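Local coordinates for Dna-binding protein RAP1 (Saccharomyces cerevisiae, PDB 4BJT) that binds DNA at telomeres and gene-regulatory sites, and through its C-terminal domain takes hold of the Rap1-binding module of Rif1, at residues E97-D102 / M138-Y143; K123-S128 / R142-M147; E168-N173 / G188-R193. All blocks are in the same frame, centred on the assembly; numbering follows the deposited sequence. Where two conformers were deposited one is given.

Contact 1 of 3, residues E97-D102 / M138-Y143; sequences EVISGD and MVFPRY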
# COMPACT_ATOMS: atom_id res chain seq x y z
N GLU C 97 -7.64 12.04 3.39
CA GLU C 97 -8.20 12.55 4.65
C GLU C 97 -8.04 11.52 5.80
O GLU C 97 -7.57 11.88 6.89
CB GLU C 97 -9.67 12.96 4.44
CG GLU C 97 -10.34 13.67 5.60
CD GLU C 97 -11.81 13.98 5.38
OE1 GLU C 97 -12.26 13.96 4.21
OE2 GLU C 97 -12.51 14.28 6.37
N VAL C 98 -8.31 10.23 5.53
CA VAL C 98 -8.16 9.19 6.56
C VAL C 98 -6.71 9.02 6.98
O VAL C 98 -6.40 9.08 8.18
CB VAL C 98 -8.72 7.83 6.08
CG1 VAL C 98 -8.39 6.71 7.08
CG2 VAL C 98 -10.23 7.90 5.86
N ILE C 99 -5.83 8.80 6.00
CA ILE C 99 -4.42 8.51 6.31
C ILE C 99 -3.66 9.73 6.83
O ILE C 99 -2.57 9.52 7.39
CB ILE C 99 -3.67 7.81 5.16
CG1 ILE C 99 -3.46 8.75 3.96
CG2 ILE C 99 -4.36 6.47 4.77
CD1 ILE C 99 -2.79 8.14 2.83
N SER C 100 -4.23 10.96 6.74
CA SER C 100 -3.63 12.18 7.29
C SER C 100 -3.97 12.35 8.79
O SER C 100 -3.50 13.29 9.43
CB SER C 100 -4.12 13.41 6.52
OG SER C 100 -3.57 13.41 5.22
N GLY C 101 -4.81 11.47 9.33
CA GLY C 101 -5.20 11.50 10.73
C GLY C 101 -4.06 11.14 11.65
O GLY C 101 -3.02 10.63 11.22
N ASP C 102 -4.26 11.38 12.94
CA ASP C 102 -3.26 11.11 13.96
C ASP C 102 -3.32 9.63 14.35
O ASP C 102 -4.33 9.19 14.90
CB ASP C 102 -3.52 11.99 15.20
CG ASP C 102 -3.47 13.48 14.93
OD1 ASP C 102 -2.93 13.88 13.87
OD2 ASP C 102 -3.97 14.26 15.78
N MET C 138 2.21 6.49 4.06
CA MET C 138 2.39 7.40 2.92
C MET C 138 2.35 6.69 1.58
O MET C 138 2.20 7.36 0.56
CB MET C 138 3.72 8.17 3.05
CG MET C 138 3.82 9.03 4.31
SD MET C 138 2.74 10.49 4.31
CE MET C 138 1.14 9.78 4.95
N VAL C 139 2.52 5.35 1.55
CA VAL C 139 2.50 4.56 0.32
C VAL C 139 1.06 4.01 0.05
O VAL C 139 0.83 3.43 -1.01
CB VAL C 139 3.61 3.48 0.38
CG1 VAL C 139 3.74 2.74 -0.93
CG2 VAL C 139 4.97 4.11 0.75
N PHE C 140 0.06 4.22 0.95
CA PHE C 140 -1.32 3.74 0.69
C PHE C 140 -1.90 4.29 -0.59
O PHE C 140 -2.44 3.54 -1.41
CB PHE C 140 -2.28 4.10 1.83
CG PHE C 140 -2.75 2.92 2.61
CD1 PHE C 140 -3.77 2.13 2.13
CD2 PHE C 140 -2.19 2.60 3.82
CE1 PHE C 140 -4.23 1.04 2.86
CE2 PHE C 140 -2.63 1.49 4.52
CZ PHE C 140 -3.67 0.74 4.05
N PRO C 141 -1.82 5.61 -0.84
CA PRO C 141 -2.39 6.12 -2.10
C PRO C 141 -1.74 5.52 -3.33
O PRO C 141 -2.41 5.15 -4.30
CB PRO C 141 -2.18 7.63 -1.98
CG PRO C 141 -2.15 7.88 -0.51
CD PRO C 141 -1.35 6.70 0.01
N ARG C 142 -0.42 5.36 -3.28
CA ARG C 142 0.33 4.76 -4.35
C ARG C 142 -0.19 3.34 -4.65
O ARG C 142 -0.26 2.93 -5.80
CB ARG C 142 1.82 4.68 -3.89
CG ARG C 142 2.71 4.24 -4.97
CD ARG C 142 4.18 4.21 -4.52
NE ARG C 142 4.66 5.53 -4.15
CZ ARG C 142 5.92 5.81 -3.80
NH1 ARG C 142 6.81 4.83 -3.70
NH2 ARG C 142 6.29 7.05 -3.52
N TYR C 143 -0.49 2.59 -3.60
CA TYR C 143 -0.98 1.22 -3.76
C TYR C 143 -2.24 1.24 -4.60
O TYR C 143 -2.31 0.54 -5.61
CB TYR C 143 -1.23 0.57 -2.40
CG TYR C 143 -1.57 -0.90 -2.49
CD1 TYR C 143 -2.82 -1.32 -2.93
CD2 TYR C 143 -0.61 -1.88 -2.24
CE1 TYR C 143 -3.12 -2.67 -3.07
CE2 TYR C 143 -0.92 -3.23 -2.31
CZ TYR C 143 -2.17 -3.63 -2.73
OH TYR C 143 -2.40 -4.98 -2.81
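Ile99 meets Pro141 with the tip of its longer branch. Its CD1 lies 3.4 Å from Pro141 CG and 3.5 Å from Pro141 CD. Both distances are shorter than usual for carbons in van der Waals contact, so the packing is tight here. The terminal methyl of Ile99 meets the CG and CD carbons of the proline ring.

The Ile99 rotamer explains the approach. CG1 sits between the backbone N and the carbonyl carbon (chi1 69°), a crowded position in a helix. From there the branch runs extended, with chi2 at -178°, and carries CD1 out to the proline. The same methyl passes Phe140 at its base, with Ile99 CD1 4.2 Å from Phe140 CB. The shorter branch, CG2, approaches the Phe140 ring obliquely. That ring turns away from Ile99. It also packs on Leu115, Ile129 and Leu130.

Met138 starts out pointing away from the 97-102 segment. Its chain folds back toward that segment. This brings CE to within 4.4 Å of Ile99 O, a loose contact at the exposed margin. Met138 also packs on a polar side chain of the bound peptide.

The contact is thus apolar, and one isoleucine carries it. It is apolar helix-to-helix packing: Ile99, late in helix 88-99, rests on the first turn of helix 140-150, with proline in that first turn, within the all-helical Rap1 C-terminal domain.

Contact 2 of 3, residues K123-S128 / R142-M147; sequences KNFSTS and RYFLNM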
# COMPACT_ATOMS: atom_id res chain seq x y z
N LYS C 123 -11.50 -4.79 5.95
CA LYS C 123 -10.46 -4.83 6.97
C LYS C 123 -9.32 -5.80 6.68
O LYS C 123 -8.15 -5.48 6.96
CB LYS C 123 -11.06 -5.13 8.33
CG LYS C 123 -11.99 -4.07 8.84
CD LYS C 123 -12.56 -4.54 10.17
CE LYS C 123 -13.51 -3.55 10.75
NZ LYS C 123 -14.09 -4.06 12.03
N ASN C 124 -9.64 -6.95 6.14
CA ASN C 124 -8.59 -7.93 5.80
C ASN C 124 -7.72 -7.43 4.63
O ASN C 124 -6.50 -7.62 4.64
CB ASN C 124 -9.15 -9.31 5.50
CG ASN C 124 -10.23 -9.37 4.46
OD1 ASN C 124 -10.85 -8.36 4.11
ND2 ASN C 124 -10.53 -10.57 4.01
N PHE C 125 -8.32 -6.69 3.69
CA PHE C 125 -7.53 -6.09 2.60
C PHE C 125 -6.64 -4.97 3.12
O PHE C 125 -5.44 -4.96 2.82
CB PHE C 125 -8.47 -5.60 1.50
CG PHE C 125 -7.82 -5.09 0.24
CD1 PHE C 125 -6.64 -5.65 -0.23
CD2 PHE C 125 -8.47 -4.18 -0.57
CE1 PHE C 125 -6.08 -5.24 -1.43
CE2 PHE C 125 -7.91 -3.77 -1.78
CZ PHE C 125 -6.71 -4.28 -2.19
N SER C 126 -7.16 -4.02 3.94
CA SER C 126 -6.34 -2.95 4.53
C SER C 126 -5.16 -3.54 5.33
O SER C 126 -4.04 -3.03 5.26
CB SER C 126 -7.16 -2.08 5.47
OG SER C 126 -8.05 -1.30 4.70
N THR C 127 -5.44 -4.62 6.08
CA THR C 127 -4.39 -5.26 6.88
C THR C 127 -3.30 -5.83 5.98
O THR C 127 -2.10 -5.64 6.27
CB THR C 127 -5.00 -6.36 7.78
OG1 THR C 127 -5.92 -5.71 8.64
CG2 THR C 127 -3.95 -7.10 8.60
N SER C 128 -3.70 -6.50 4.89
CA SER C 128 -2.75 -7.08 3.94
C SER C 128 -1.93 -5.96 3.27
O SER C 128 -0.70 -6.10 3.10
CB SER C 128 -3.45 -7.90 2.87
OG SER C 128 -4.01 -9.07 3.45
N ARG C 142 -0.42 5.36 -3.28
CA ARG C 142 0.33 4.76 -4.35
C ARG C 142 -0.19 3.34 -4.65
O ARG C 142 -0.26 2.93 -5.80
CB ARG C 142 1.82 4.68 -3.89
CG ARG C 142 2.71 4.24 -4.97
CD ARG C 142 4.18 4.21 -4.52
NE ARG C 142 4.66 5.53 -4.15
CZ ARG C 142 5.92 5.81 -3.80
NH1 ARG C 142 6.81 4.83 -3.70
NH2 ARG C 142 6.29 7.05 -3.52
N TYR C 143 -0.49 2.59 -3.60
CA TYR C 143 -0.98 1.22 -3.76
C TYR C 143 -2.24 1.24 -4.60
O TYR C 143 -2.31 0.54 -5.61
CB TYR C 143 -1.23 0.57 -2.40
CG TYR C 143 -1.57 -0.90 -2.49
CD1 TYR C 143 -2.82 -1.32 -2.93
CD2 TYR C 143 -0.61 -1.88 -2.24
CE1 TYR C 143 -3.12 -2.67 -3.07
CE2 TYR C 143 -0.92 -3.23 -2.31
CZ TYR C 143 -2.17 -3.63 -2.73
OH TYR C 143 -2.40 -4.98 -2.81
N PHE C 144 -3.22 2.04 -4.21
CA PHE C 144 -4.50 2.05 -4.97
C PHE C 144 -4.37 2.61 -6.36
O PHE C 144 -4.94 2.05 -7.29
CB PHE C 144 -5.59 2.78 -4.18
CG PHE C 144 -6.05 1.99 -2.99
CD1 PHE C 144 -6.81 0.85 -3.15
CD2 PHE C 144 -5.67 2.34 -1.71
CE1 PHE C 144 -7.20 0.09 -2.05
CE2 PHE C 144 -6.04 1.56 -0.62
CZ PHE C 144 -6.81 0.45 -0.79
N LEU C 145 -3.62 3.72 -6.55
CA LEU C 145 -3.50 4.26 -7.90
C LEU C 145 -2.91 3.25 -8.85
O LEU C 145 -3.36 3.13 -9.99
CB LEU C 145 -2.63 5.51 -7.93
CG LEU C 145 -3.24 6.76 -7.28
CD1 LEU C 145 -2.14 7.80 -6.98
CD2 LEU C 145 -4.34 7.35 -8.17
N ASN C 146 -1.86 2.54 -8.41
CA ASN C 146 -1.18 1.58 -9.28
C ASN C 146 -2.01 0.31 -9.45
O ASN C 146 -2.09 -0.22 -10.56
CB ASN C 146 0.24 1.32 -8.80
CG ASN C 146 1.11 2.51 -9.10
OD1 ASN C 146 1.69 2.60 -10.18
ND2 ASN C 146 1.17 3.45 -8.21
N MET C 147 -2.67 -0.16 -8.40
CA MET C 147 -3.58 -1.30 -8.49
C MET C 147 -4.66 -1.01 -9.53
O MET C 147 -4.94 -1.83 -10.40
CB MET C 147 -4.23 -1.53 -7.11
CG MET C 147 -5.32 -2.62 -7.12
SD MET C 147 -6.22 -2.48 -5.56
CE MET C 147 -7.54 -3.75 -5.73
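Phe125 of helix 123-132 enters a group made by Tyr143, Phe144 and Met147 of helix 140-150. Its CG is anti to the backbone N (chi1 -174°), and the ring extends from its helix toward the other one.

Among the aromatic contacts, Phe125 CZ lies 4.0 Å from Tyr143 CE1. The hydroxyl of Tyr143 sits at the edge of the Phe125 ring, near its plane, with OH 3.9 Å from CE1 of Phe125. This hydroxyl has its polar partner in Asn153, by a hydrogen bond. Phe144 slides past Phe125 in the opposite direction, and its CE1 is 3.9 Å from Phe125 CE2. The two rings meet obliquely. Phe144 also makes an edge-to-face pair with Phe91.

The sulfur contact is a Met-aromatic one. Met147 SD lies in the plane of the Phe125 ring, at its edge, 5.2 Å from the ring centroid. The extended Met147 chain carries CE on to 3.7 Å from Phe125 CZ.

These side chains fill the buried interior of the helical C-terminal domain. The short helix segments run at 106° to each other, and their axes stay 13.0 Å apart, so large side chains bridge the gap.

The hydrogen bonds belong to the individual helices. Asn146 ND2 reaches Arg142 O at 2.9 Å with a nearly straight bond (173°), and the same ND2 also bonds Tyr58 O. Arg142 O lies in the Asn146 amide plane. It also takes the backbone N-H of Asn146. On the other helix, Thr127 OG1 and Thr127 N reach Lys123 O from opposite faces of the carbonyl plane.

Contact 3 of 3, residues E168-N173 / G188-R193; sequences ESLKSN and GRMEMR
This is an apolar contact between two helices in the C-terminal part of the domain, where Leu170 packs against Met190 and Arg193. Leu170 lies on helix 164-171, and its two partners lie one turn apart on helix 187-198. All three residues are buried. The closest backbones are those of Leu170 and Met190, with CA atoms 7.8 Å apart.

Leu170 divides its two methyls between the partners. CD1 lies 3.5 Å from Met190 CG and 4.0 Å from Met190 SD. CD2 lies 3.5 Å from Arg193 CG and 3.7 Å from Arg193 CB. The leucine points toward helix 187-198 and crosses both chains obliquely.

Met190 runs extended as far as its sulfur. Its extended chi1 and chi2 put CG and SD beside Leu170 CD1; the bend at chi3 (73°) turns only CE. Arg193 offers its aliphatic base to the leucine. It bends at chi2 (77°), and the guanidinium group goes to other partners. These are Asp167 in a salt bridge, Thr131 O and Ser134 in hydrogen bonds, and the Trp162 ring in a cation-pi contact. The same residue thus gives carbon to this contact and charge to its surroundings.

Within 168-173, Ser172 OG bonds Ser169 O at 2.7 Å; it also bonds Asp174 N. Ser169 O also accepts from Ser172 N. Asn173 leaves helical geometry with positive phi.

Helix 175-185 completes the packing, with Leu181 against Leu170, and Ile178 and Val182 against Met190. Further along helix 187-198, Lys194 and Phe197 also touch Leu170, so the leucine touches both helix 175-185 and helix 187-198.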
# COMPACT_ATOMS: atom_id res chain seq x y z
N GLU C 168 10.87 -13.13 -1.03
CA GLU C 168 11.70 -14.30 -1.32
C GLU C 168 13.11 -13.87 -1.74
O GLU C 168 14.10 -14.45 -1.28
CB GLU C 168 11.02 -15.19 -2.37
CG GLU C 168 9.77 -15.86 -1.85
CD GLU C 168 9.96 -16.84 -0.70
OE1 GLU C 168 11.06 -17.43 -0.58
OE2 GLU C 168 9.00 -17.02 0.09
N SER C 169 13.23 -12.80 -2.55
CA SER C 169 14.54 -12.27 -2.93
C SER C 169 15.31 -11.79 -1.71
O SER C 169 16.53 -12.02 -1.61
CB SER C 169 14.41 -11.11 -3.92
OG SER C 169 13.96 -11.58 -5.18
N LEU C 170 14.61 -11.16 -0.76
CA LEU C 170 15.23 -10.65 0.45
C LEU C 170 15.88 -11.78 1.26
O LEU C 170 17.00 -11.63 1.73
CB LEU C 170 14.18 -9.91 1.30
CG LEU C 170 14.70 -9.21 2.55
CD1 LEU C 170 15.80 -8.21 2.19
CD2 LEU C 170 13.57 -8.54 3.29
N LYS C 171 15.22 -12.91 1.39
CA LYS C 171 15.74 -14.02 2.18
C LYS C 171 16.68 -14.93 1.38
O LYS C 171 17.24 -15.86 1.94
CB LYS C 171 14.57 -14.83 2.74
CG LYS C 171 13.66 -14.02 3.65
CD LYS C 171 12.47 -14.82 4.14
CE LYS C 171 11.37 -14.93 3.12
NZ LYS C 171 10.23 -15.74 3.62
N SER C 172 16.79 -14.73 0.08
CA SER C 172 17.62 -15.57 -0.77
C SER C 172 19.14 -15.55 -0.56
O SER C 172 19.77 -16.46 -1.09
CB SER C 172 17.36 -15.27 -2.24
OG SER C 172 18.02 -14.08 -2.65
N ASN C 173 19.76 -14.56 0.11
CA ASN C 173 21.24 -14.50 0.23
C ASN C 173 21.89 -14.37 -1.17
O ASN C 173 23.08 -14.72 -1.28
CB ASN C 173 21.86 -15.72 1.01
CG ASN C 173 21.57 -15.72 2.50
OD1 ASN C 173 21.81 -14.73 3.20
ND2 ASN C 173 21.15 -16.84 3.04
N GLY C 188 17.10 1.78 2.65
CA GLY C 188 16.34 2.06 3.87
C GLY C 188 15.15 1.15 4.03
O GLY C 188 14.93 0.56 5.09
N ARG C 189 14.37 0.98 2.95
CA ARG C 189 13.22 0.06 3.00
C ARG C 189 13.66 -1.38 3.17
O ARG C 189 12.98 -2.16 3.86
CB ARG C 189 12.37 0.16 1.72
CG ARG C 189 11.65 1.48 1.57
CD ARG C 189 10.50 1.33 0.61
NE ARG C 189 9.79 2.58 0.36
CZ ARG C 189 9.99 3.40 -0.68
NH1 ARG C 189 10.92 3.12 -1.59
NH2 ARG C 189 9.24 4.49 -0.82
N MET C 190 14.74 -1.77 2.49
CA MET C 190 15.26 -3.13 2.60
C MET C 190 15.68 -3.44 4.04
O MET C 190 15.30 -4.50 4.57
CB MET C 190 16.38 -3.43 1.63
CG MET C 190 16.81 -4.86 1.75
SD MET C 190 18.07 -5.38 0.62
CE MET C 190 19.52 -4.53 1.33
N GLU C 191 16.34 -2.49 4.71
CA GLU C 191 16.74 -2.69 6.10
C GLU C 191 15.49 -2.78 7.00
O GLU C 191 15.46 -3.64 7.90
CB GLU C 191 17.68 -1.59 6.57
CG GLU C 191 19.04 -1.67 5.90
CD GLU C 191 19.84 -2.94 6.11
OE1 GLU C 191 19.60 -3.66 7.11
OE2 GLU C 191 20.73 -3.22 5.27
N MET C 192 14.47 -1.94 6.75
CA MET C 192 13.25 -2.03 7.56
C MET C 192 12.59 -3.41 7.38
O MET C 192 12.15 -4.03 8.36
CB MET C 192 12.25 -0.93 7.22
CG MET C 192 11.04 -0.99 8.14
SD MET C 192 9.82 0.29 7.85
CE MET C 192 10.47 1.57 8.83
N ARG C 193 12.52 -3.89 6.14
CA ARG C 193 11.89 -5.18 5.83
C ARG C 193 12.62 -6.34 6.54
O ARG C 193 11.99 -7.24 7.12
CB ARG C 193 11.84 -5.40 4.30
CG ARG C 193 10.83 -6.46 3.88
CD ARG C 193 9.41 -5.93 3.93
NE ARG C 193 8.42 -6.89 3.46
CZ ARG C 193 7.11 -6.78 3.68
NH1 ARG C 193 6.62 -5.71 4.31
NH2 ARG C 193 6.27 -7.73 3.27

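Contacts 1 and 2 share helix 140-150 and touch each other, with Phe140 CZ 4.0 Å from Ser126 O. Contact 1 joins that helix to helix 88-99 and is partly buried, with an exposed methionine at its margin. Contact 2 joins it to helix 123-132 and is fully buried near the centre of the chain. Contact 3 is also buried, but its centre lies about 17 Å from the centre of the chain, between two later helices. All three are apolar. Contact 1 relies on aliphatic groups, contact 2 on aromatic rings and sulfur, and contact 3 on leucine methyls against methionine and an arginine stem. Glu55 forms salt bridges with both Arg142 and Arg189, linking the two regions.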